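Local coordinates for CDA peptide synthetase I (Streptomyces coelicolor, PDB 5DUA), which is a nonribosomal peptide synthetase, modelled here as its condensation domain, a two-lobed member of the CoA-dependent acyltransferase superfamily, at residues B[37-42]-B[149-154]; B[171-176]-B[373-378]; B[292-297]-B[309-314]. The protein carries 1 engineered substitution. All coordinates share one frame; numbering follows the deposited sequence.

Contact 1 of 3, residues B[37-42]-B[149-154]; sequences CLEIDG and RHLYYL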
loop_
_atom_site.group_PDB
_atom_site.type_symbol
_atom_site.label_atom_id
_atom_site.label_comp_id
_atom_site.label_asym_id
_atom_site.label_seq_id
_atom_site.Cartn_x
_atom_site.Cartn_y
_atom_site.Cartn_z
ATOM N N CYS B 37 8.940 -0.775 5.832
ATOM C CA CYS B 37 10.260 -0.452 6.297
ATOM C C CYS B 37 11.281 -0.616 5.195
ATOM O O CYS B 37 10.991 -1.144 4.117
ATOM C CB CYS B 37 10.623 -1.294 7.521
ATOM S SG CYS B 37 10.793 -3.037 7.243
ATOM N N LEU B 38 12.454 -0.069 5.464
ATOM C CA LEU B 38 13.626 -0.270 4.637
ATOM C C LEU B 38 14.640 -1.076 5.419
ATOM O O LEU B 38 15.017 -0.701 6.530
ATOM C CB LEU B 38 14.269 1.045 4.238
ATOM C CG LEU B 38 13.616 1.936 3.217
ATOM C CD1 LEU B 38 14.552 3.094 3.049
ATOM C CD2 LEU B 38 13.381 1.181 1.911
ATOM N N GLU B 39 15.074 -2.183 4.841
ATOM C CA GLU B 39 16.185 -2.952 5.391
ATOM C C GLU B 39 17.462 -2.381 4.775
ATOM O O GLU B 39 17.618 -2.408 3.559
ATOM C CB GLU B 39 16.021 -4.436 5.075
ATOM C CG GLU B 39 14.906 -5.090 5.839
ATOM C CD GLU B 39 14.550 -6.468 5.311
ATOM O OE1 GLU B 39 14.806 -6.737 4.115
ATOM O OE2 GLU B 39 14.010 -7.280 6.098
ATOM N N ILE B 40 18.342 -1.826 5.612
ATOM C CA ILE B 40 19.437 -0.988 5.141
ATOM C C ILE B 40 20.775 -1.644 5.480
ATOM O O ILE B 40 21.036 -1.970 6.629
ATOM C CB ILE B 40 19.341 0.422 5.746
ATOM C CG1 ILE B 40 18.024 1.077 5.333
ATOM C CG2 ILE B 40 20.497 1.294 5.281
ATOM C CD1 ILE B 40 17.579 2.173 6.259
ATOM N N ASP B 41 21.605 -1.842 4.456
ATOM C CA ASP B 41 22.744 -2.762 4.541
ATOM C C ASP B 41 24.056 -2.145 5.005
ATOM O O ASP B 41 25.091 -2.813 4.955
ATOM C CB ASP B 41 22.991 -3.426 3.172
ATOM C CG ASP B 41 23.451 -2.425 2.088
ATOM O OD1 ASP B 41 23.742 -1.242 2.407
ATOM O OD2 ASP B 41 23.527 -2.831 0.908
ATOM N N GLY B 42 24.018 -0.888 5.435
ATOM C CA GLY B 42 25.213 -0.176 5.846
ATOM C C GLY B 42 24.890 0.891 6.875
ATOM O O GLY B 42 23.726 1.275 7.029
ATOM N N ARG B 149 24.010 -2.814 10.113
ATOM C CA ARG B 149 22.737 -2.945 9.409
ATOM C C ARG B 149 21.663 -2.160 10.139
ATOM O O ARG B 149 21.711 -2.040 11.367
ATOM C CB ARG B 149 22.334 -4.413 9.301
ATOM C CG ARG B 149 23.213 -5.205 8.354
ATOM C CD ARG B 149 22.869 -6.674 8.388
ATOM N NE ARG B 149 23.010 -7.210 9.741
ATOM C CZ ARG B 149 22.044 -7.811 10.430
ATOM N NH1 ARG B 149 20.832 -7.982 9.909
ATOM N NH2 ARG B 149 22.294 -8.250 11.656
ATOM N N HIS B 150 20.701 -1.632 9.375
ATOM C CA HIS B 150 19.615 -0.828 9.925
ATOM C C HIS B 150 18.256 -1.280 9.392
ATOM O O HIS B 150 18.157 -1.947 8.359
ATOM C CB HIS B 150 19.795 0.660 9.589
ATOM C CG HIS B 150 20.940 1.315 10.285
ATOM N ND1 HIS B 150 20.887 1.709 11.603
ATOM C CD2 HIS B 150 22.173 1.653 9.840
ATOM C CE1 HIS B 150 22.041 2.261 11.940
ATOM N NE2 HIS B 150 22.837 2.237 10.890
ATOM N N LEU B 151 17.218 -0.888 10.120
ATOM C CA LEU B 151 15.844 -0.978 9.664
ATOM C C LEU B 151 15.244 0.400 9.841
ATOM O O LEU B 151 15.323 0.934 10.940
ATOM C CB LEU B 151 15.057 -1.997 10.478
ATOM C CG LEU B 151 14.610 -3.291 9.824
ATOM C CD1 LEU B 151 13.981 -4.183 10.878
ATOM C CD2 LEU B 151 13.617 -2.969 8.749
ATOM N N TYR B 152 14.686 0.994 8.784
ATOM C CA TYR B 152 13.913 2.236 8.946
ATOM C C TYR B 152 12.452 1.887 8.887
ATOM O O TYR B 152 11.979 1.366 7.884
ATOM C CB TYR B 152 14.244 3.264 7.869
ATOM C CG TYR B 152 13.638 4.621 8.120
ATOM C CD1 TYR B 152 12.269 4.832 7.992
ATOM C CD2 TYR B 152 14.428 5.696 8.499
ATOM C CE1 TYR B 152 11.710 6.063 8.231
ATOM C CE2 TYR B 152 13.871 6.920 8.743
ATOM C CZ TYR B 152 12.501 7.098 8.602
ATOM O OH TYR B 152 11.910 8.319 8.835
ATOM N N TYR B 153 11.726 2.194 9.949
ATOM C CA TYR B 153 10.297 1.953 9.961
ATOM C C TYR B 153 9.516 3.214 9.709
ATOM O O TYR B 153 9.708 4.219 10.397
ATOM C CB TYR B 153 9.896 1.355 11.288
ATOM C CG TYR B 153 8.416 1.397 11.583
ATOM C CD1 TYR B 153 7.541 0.546 10.942
ATOM C CD2 TYR B 153 7.908 2.266 12.540
ATOM C CE1 TYR B 153 6.181 0.563 11.235
ATOM C CE2 TYR B 153 6.559 2.282 12.844
ATOM C CZ TYR B 153 5.701 1.420 12.183
ATOM O OH TYR B 153 4.352 1.426 12.482
ATOM N N LEU B 154 8.607 3.132 8.742
ATOM C CA LEU B 154 7.638 4.178 8.473
ATOM C C LEU B 154 6.244 3.675 8.785
ATOM O O LEU B 154 5.715 2.831 8.070
ATOM C CB LEU B 154 7.697 4.621 7.019
ATOM C CG LEU B 154 6.626 5.650 6.602
ATOM C CD1 LEU B 154 6.792 6.958 7.320
ATOM C CD2 LEU B 154 6.644 5.862 5.119
#

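Contact 2 of 3, residues B[171-176]-B[373-378]; sequences ERLAEV and VDFGGP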
loop_
_atom_site.group_PDB
_atom_site.type_symbol
_atom_site.label_atom_id
_atom_site.label_comp_id
_atom_site.label_asym_id
_atom_site.label_seq_id
_atom_site.Cartn_x
_atom_site.Cartn_y
_atom_site.Cartn_z
ATOM N N GLU B 171 12.555 7.688 -1.172
ATOM C CA GLU B 171 13.438 8.314 -2.152
ATOM C C GLU B 171 13.862 9.713 -1.723
ATOM O O GLU B 171 15.037 10.093 -1.847
ATOM C CB GLU B 171 12.770 8.388 -3.513
ATOM C CG GLU B 171 12.887 7.126 -4.338
ATOM C CD GLU B 171 12.541 7.349 -5.810
ATOM O OE1 GLU B 171 12.889 8.427 -6.351
ATOM O OE2 GLU B 171 11.915 6.452 -6.426
ATOM N N ARG B 172 12.910 10.487 -1.218
ATOM C CA ARG B 172 13.202 11.845 -0.809
ATOM C C ARG B 172 14.090 11.866 0.438
ATOM O O ARG B 172 15.044 12.644 0.490
ATOM C CB ARG B 172 11.896 12.619 -0.579
ATOM C CG ARG B 172 12.069 13.984 0.053
ATOM C CD ARG B 172 12.905 14.924 -0.836
ATOM N NE ARG B 172 12.923 16.284 -0.300
ATOM C CZ ARG B 172 13.769 17.238 -0.686
ATOM N NH1 ARG B 172 14.684 16.999 -1.618
ATOM N NH2 ARG B 172 13.701 18.438 -0.133
ATOM N N LEU B 173 13.816 10.987 1.410
ATOM C CA LEU B 173 14.573 10.962 2.656
ATOM C C LEU B 173 16.060 10.725 2.391
ATOM O O LEU B 173 16.929 11.374 2.982
ATOM C CB LEU B 173 14.030 9.884 3.593
ATOM C CG LEU B 173 14.753 9.691 4.907
ATOM C CD1 LEU B 173 14.533 10.890 5.850
ATOM C CD2 LEU B 173 14.300 8.387 5.537
ATOM N N ALA B 174 16.333 9.776 1.510
ATOM C CA ALA B 174 17.698 9.416 1.143
ATOM C C ALA B 174 18.390 10.549 0.392
ATOM O O ALA B 174 19.557 10.832 0.624
ATOM C CB ALA B 174 17.680 8.169 0.310
ATOM N N GLU B 175 17.660 11.181 -0.509
ATOM C CA GLU B 175 18.161 12.319 -1.262
ATOM C C GLU B 175 18.600 13.443 -0.319
ATOM O O GLU B 175 19.695 13.987 -0.439
ATOM C CB GLU B 175 17.089 12.822 -2.233
ATOM C CG GLU B 175 17.537 14.033 -3.060
ATOM C CD GLU B 175 16.469 14.552 -3.988
ATOM O OE1 GLU B 175 15.363 14.868 -3.511
ATOM O OE2 GLU B 175 16.740 14.650 -5.203
ATOM N N VAL B 176 17.735 13.781 0.620
ATOM C CA VAL B 176 18.054 14.750 1.647
ATOM C C VAL B 176 19.224 14.301 2.501
ATOM O O VAL B 176 20.127 15.092 2.758
ATOM C CB VAL B 176 16.862 15.030 2.569
ATOM C CG1 VAL B 176 17.263 16.013 3.669
ATOM C CG2 VAL B 176 15.692 15.575 1.766
ATOM N N VAL B 373 16.969 2.048 -2.343
ATOM C CA VAL B 373 17.188 3.419 -1.888
ATOM C C VAL B 373 18.657 3.616 -1.486
ATOM O O VAL B 373 19.201 2.850 -0.694
ATOM C CB VAL B 373 16.272 3.769 -0.703
ATOM C CG1 VAL B 373 16.401 5.219 -0.356
ATOM C CG2 VAL B 373 14.820 3.472 -1.059
ATOM N N ASP B 374 19.278 4.643 -2.049
ATOM C CA ASP B 374 20.700 4.902 -1.847
ATOM C C ASP B 374 20.944 6.048 -0.867
ATOM O O ASP B 374 20.594 7.203 -1.126
ATOM C CB ASP B 374 21.362 5.208 -3.189
ATOM C CG ASP B 374 22.818 5.620 -3.045
ATOM O OD1 ASP B 374 23.529 5.042 -2.191
ATOM O OD2 ASP B 374 23.238 6.537 -3.783
ATOM N N PHE B 375 21.541 5.707 0.263
ATOM C CA PHE B 375 21.868 6.681 1.303
ATOM C C PHE B 375 23.299 7.184 1.198
ATOM O O PHE B 375 23.786 7.837 2.106
ATOM C CB PHE B 375 21.624 6.055 2.679
ATOM C CG PHE B 375 20.159 5.909 3.006
ATOM C CD1 PHE B 375 19.463 6.952 3.585
ATOM C CD2 PHE B 375 19.478 4.750 2.698
ATOM C CE1 PHE B 375 18.119 6.837 3.878
ATOM C CE2 PHE B 375 18.122 4.618 2.993
ATOM C CZ PHE B 375 17.446 5.673 3.579
ATOM N N GLY B 376 23.946 6.903 0.068
ATOM C CA GLY B 376 25.329 7.298 -0.163
ATOM C C GLY B 376 26.306 6.217 0.250
ATOM O O GLY B 376 27.260 6.459 0.990
ATOM N N GLY B 377 26.061 5.011 -0.240
ATOM C CA GLY B 377 26.772 3.839 0.220
ATOM C C GLY B 377 25.763 2.803 0.663
ATOM O O GLY B 377 25.435 1.894 -0.104
ATOM N N PRO B 378 25.227 2.954 1.889
ATOM C CA PRO B 378 24.215 1.995 2.339
ATOM C C PRO B 378 22.998 2.021 1.426
ATOM O O PRO B 378 22.663 3.075 0.879
ATOM C CB PRO B 378 23.876 2.471 3.757
ATOM C CG PRO B 378 24.997 3.378 4.142
ATOM C CD PRO B 378 25.451 4.015 2.881
#

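Contact 3 of 3, residues B[292-297]-B[309-314]; sequences VPVTGR and VSNRLP. With 5FQ (N-pentyl-L-alaninamide), chain E.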
loop_
_atom_site.group_PDB
_atom_site.type_symbol
_atom_site.label_atom_id
_atom_site.label_comp_id
_atom_site.label_asym_id
_atom_site.label_seq_id
_atom_site.Cartn_x
_atom_site.Cartn_y
_atom_site.Cartn_z
ATOM N N VAL B 292 -8.309 -5.592 -7.133
ATOM C CA VAL B 292 -7.026 -5.074 -7.581
ATOM C C VAL B 292 -6.886 -3.621 -7.169
ATOM O O VAL B 292 -7.747 -2.800 -7.477
ATOM C CB VAL B 292 -6.887 -5.200 -9.111
ATOM C CG1 VAL B 292 -5.659 -4.492 -9.607
ATOM C CG2 VAL B 292 -6.830 -6.667 -9.499
ATOM N N PRO B 293 -5.791 -3.282 -6.472
ATOM C CA PRO B 293 -5.590 -1.853 -6.229
ATOM C C PRO B 293 -5.040 -1.164 -7.477
ATOM O O PRO B 293 -4.266 -1.761 -8.228
ATOM C CB PRO B 293 -4.575 -1.827 -5.076
ATOM C CG PRO B 293 -4.084 -3.268 -4.912
ATOM C CD PRO B 293 -4.621 -4.063 -6.050
ATOM N N VAL B 294 -5.484 0.058 -7.729
ATOM C CA VAL B 294 -4.833 0.937 -8.702
ATOM C C VAL B 294 -4.482 2.218 -7.953
ATOM O O VAL B 294 -5.066 2.508 -6.901
ATOM C CB VAL B 294 -5.715 1.225 -9.920
ATOM C CG1 VAL B 294 -5.952 -0.049 -10.725
ATOM C CG2 VAL B 294 -7.033 1.823 -9.480
ATOM N N THR B 295 -3.505 2.962 -8.459
ATOM C CA THR B 295 -2.962 4.107 -7.724
ATOM C C THR B 295 -3.920 5.297 -7.657
ATOM O O THR B 295 -3.816 6.123 -6.760
ATOM C CB THR B 295 -1.643 4.602 -8.356
ATOM O OG1 THR B 295 -1.924 5.213 -9.620
ATOM C CG2 THR B 295 -0.645 3.444 -8.523
ATOM N N GLY B 296 -4.847 5.388 -8.604
ATOM C CA GLY B 296 -5.756 6.516 -8.661
ATOM C C GLY B 296 -5.066 7.838 -8.956
ATOM O O GLY B 296 -5.602 8.899 -8.675
ATOM N N ARG B 297 -3.875 7.765 -9.545
ATOM C CA ARG B 297 -3.098 8.943 -9.929
ATOM C C ARG B 297 -3.116 9.168 -11.434
ATOM O O ARG B 297 -2.575 8.358 -12.178
ATOM C CB ARG B 297 -1.655 8.775 -9.460
ATOM C CG ARG B 297 -1.516 8.889 -7.983
ATOM C CD ARG B 297 -0.213 8.321 -7.462
ATOM N NE ARG B 297 -0.309 8.271 -6.009
ATOM C CZ ARG B 297 -0.086 9.304 -5.210
ATOM N NH1 ARG B 297 0.300 10.471 -5.705
ATOM N NH2 ARG B 297 -0.236 9.166 -3.907
ATOM N N VAL B 309 -4.688 8.338 -2.450
ATOM C CA VAL B 309 -5.632 8.421 -3.562
ATOM C C VAL B 309 -5.928 7.073 -4.161
ATOM O O VAL B 309 -6.684 6.996 -5.124
ATOM C CB VAL B 309 -5.125 9.334 -4.724
ATOM C CG1 VAL B 309 -5.365 10.810 -4.418
ATOM C CG2 VAL B 309 -3.682 9.073 -5.029
ATOM N N SER B 310 -5.345 6.012 -3.602
ATOM C CA SER B 310 -5.512 4.681 -4.169
ATOM C C SER B 310 -6.976 4.210 -4.168
ATOM O O SER B 310 -7.810 4.636 -3.361
ATOM C CB SER B 310 -4.650 3.668 -3.432
ATOM O OG SER B 310 -4.862 3.752 -2.039
ATOM N N ASN B 311 -7.247 3.319 -5.107
ATOM C CA ASN B 311 -8.579 2.834 -5.380
ATOM C C ASN B 311 -8.475 1.332 -5.437
ATOM O O ASN B 311 -7.415 0.808 -5.780
ATOM C CB ASN B 311 -9.078 3.433 -6.694
ATOM C CG ASN B 311 -10.558 3.215 -6.935
ATOM O OD1 ASN B 311 -11.343 2.965 -6.008
ATOM N ND2 ASN B 311 -10.955 3.335 -8.197
ATOM N N ARG B 312 -9.536 0.638 -5.051
ATOM C CA ARG B 312 -9.578 -0.809 -5.184
ATOM C C ARG B 312 -10.768 -1.207 -6.048
ATOM O O ARG B 312 -11.870 -0.743 -5.814
ATOM C CB ARG B 312 -9.666 -1.479 -3.812
ATOM C CG ARG B 312 -9.756 -3.001 -3.906
ATOM C CD ARG B 312 -9.696 -3.671 -2.547
ATOM N NE ARG B 312 -10.207 -2.806 -1.491
ATOM C CZ ARG B 312 -9.701 -2.727 -0.261
ATOM N NH1 ARG B 312 -8.651 -3.468 0.092
ATOM N NH2 ARG B 312 -10.254 -1.898 0.621
ATOM N N LEU B 313 -10.547 -2.062 -7.043
ATOM C CA LEU B 313 -11.619 -2.413 -7.961
ATOM C C LEU B 313 -11.752 -3.917 -8.155
ATOM O O LEU B 313 -10.763 -4.653 -8.176
ATOM C CB LEU B 313 -11.402 -1.714 -9.301
ATOM C CG LEU B 313 -11.762 -0.228 -9.290
ATOM C CD1 LEU B 313 -11.309 0.436 -10.574
ATOM C CD2 LEU B 313 -13.235 -0.016 -9.066
ATOM N N PRO B 314 -12.995 -4.391 -8.277
ATOM C CA PRO B 314 -13.190 -5.836 -8.381
ATOM C C PRO B 314 -12.880 -6.334 -9.778
ATOM O O PRO B 314 -13.206 -5.686 -10.770
ATOM C CB PRO B 314 -14.666 -6.005 -8.051
ATOM C CG PRO B 314 -15.277 -4.763 -8.582
ATOM C CD PRO B 314 -14.274 -3.668 -8.317
HETATM C C01 5FQ E . -12.334 3.424 2.339
HETATM C C02 5FQ E . -10.902 3.689 1.904
HETATM C C03 5FQ E . -10.477 2.911 0.655
HETATM C C04 5FQ E . -9.926 1.517 0.974
HETATM C C05 5FQ E . -8.582 1.553 1.706
HETATM N N06 5FQ E . -7.452 1.092 0.903
HETATM C C07 5FQ E . -6.581 0.160 1.317
HETATM O O08 5FQ E . -6.681 -0.412 2.396
HETATM C C09 5FQ E . -5.440 -0.183 0.389
HETATM C C10 5FQ E . -5.795 -1.401 -0.459
HETATM N N11 5FQ E . -4.227 -0.510 1.167
#

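Contact 1 of 3, residues B[37-42]-B[149-154]
Leu38 and Ile40 are tied to Tyr152 and His150 by four backbone hydrogen bonds, two for each pair. Leu38 N gives to Tyr152 O at 2.9 Å and Leu38 O takes Tyr152 N at 2.8 Å. Ile40 and His150 exchange a second such pair, with Ile40 N 2.8 Å from His150 O. Weaker CA-H...O contacts fill in between: Leu151 CA sits 3.3 Å from Leu38 O, and Arg149 CA leans on Ile40 O.

The apolar packing differs on the two faces. On the face of Cys37, Glu39, Leu151 and Tyr153, Cys37 SG is set between its own backbone N and carbonyl carbon (chi1 66°), which turns the sulfur toward Leu151 CD2; the modelled separation is shorter than usual and its exact value doubtful. Leu151 CD2 also touches Glu39 CG at 3.8 Å, while the carboxylate of Glu39 runs on to a salt bridge with Arg383 of the next strand. On the other face Ile40 meets its partner His150 CB to CB, and Ile40 CD1 reaches diagonally to Tyr152 CB at 3.9 Å, so Ile40 and Tyr152 lie alongside one another. The Tyr152 ring swings away and its OH bonds to His140.

One polar edge completes the contact. Gly42 O lies in the plane of the His150 ring, 3.2 Å from His150 CD2, and ND1 is hydrogen-bonded to Phe143 O; two backbone carbonyls thus address the ring edge and should limit its rotation.

Strands 33-40 and 149-157 are antiparallel neighbours at the centre of a six-stranded mixed sheet, with helix 163-182 packed over Leu38 and Tyr152: the alpha/beta lobe construction of condensation domains.

Contact 2 of 3, residues B[171-176]-B[373-378]
Ala174 pushes its methyl into the angle between Val373 and Phe375, joining helix 163-182 to a short edge strand whose turn is built as an Asx turn on Asp374. Ala174 CB lies over one face of the Phe375 ring, 4.0 Å from the centroid and only 17° off the normal, a CH-pi contact displaced slightly toward the rim. Against Val373 the fit is tight, with Ala174 CB 3.3 Å from Val373 CG1, the branch that stands anti to the backbone N (chi1 -174°). Asp374 O is 3.4 Å from Ala174 CB and also accepts a hydrogen bond from Arg178 NH1, one turn further along the helix. Leu173 CD2 lies 4.4 Å from CE1 at the edge of the Phe375 ring, a looser touch.

Behind these groups, Phe375 rests on Leu38 and Ile40 of strand 33-40 and on Leu44, so the ring sits between helix and sheet. On the side of the helix turned from the strand, Arg172 NH1 makes a salt bridge to Glu175 OE1, which lies in the guanidinium plane but is met from above its own carboxylate plane.

The turn itself is fixed by its own atoms. Phe375 N bonds to Pro378 O, and the two glycines supply the positive phi angles needed to bring the chain round. Asp374 OD1 accepts from both of them. Gly376 N arrives from above the carboxylate plane, 3.0 Å from Asp374 OD1. The second donor comes in nearly in line with the C-O bond, Gly377 N lying 3.2 Å from Asp374 OD1.

Contact 3 of 3, residues B[292-297]-B[309-314]
Val309 lays its CG2 methyl on one face of the Arg297 guanidinium, offset toward the rim and 3.6 Å from Arg297 NE; the two side chains cross at about a right angle. The nitrogens of that group turn to other partners: NH2 forms a salt bridge with Asp162, the aspartate of the HHxxxDG signature, and NH1 meets Ala302 O and Thr305 O. Arg312 NH2 comes within 3.4 Å of C04 of N-pentyl-L-alaninamide, while NH1 bonds to Thr363. The ligand is also hydrogen-bonded to His158 NE2 of the same signature, so this sheet borders the ligand pocket. Asn311 uses both ends of its amide, OD1 taking Gly347 N and ND2 giving to Phe345 O; Asn311 CB packs on Val294 CG2 at 3.8 Å.

Along the backbone, Val292 pairs with Leu313 and Val294 with Asn311, each through two hydrogen bonds. Beyond them Thr295 OG1 accepts from Arg297 N in an ST turn, and Gly296, at positive phi, passes Val309 O where a side chain would have no room.

This two-stranded antiparallel sheet, 287-294 with 311-318, reaches between several helices: Leu313 packs on Trp217 of helix 208-221, Val309 on helix 194-205, and Thr295 and Arg297 on the start of helix 163-182.

How the contacts relate
Contacts 1 and 2 belong to one lobe. Their centres are 11 Å apart and they reach the same mixed sheet, touching where Tyr152 CE2 meets Leu173 CD2 at 3.6 Å and where Pro378 packs on Asp41. Contact 3 stands apart, its centre 28 Å from each of theirs and its nearest atoms about 12 Å away. Along the chain contact 1 closes first, and contact 3 is nested inside the long loop closed by contact 2. Strand 149-157 runs through the HHxxxDG signature into helix 163-182. That helix covers the sheet near contacts 1 and 2 and meets contact 3 at its start, linking the sheet lobe to the ligand region.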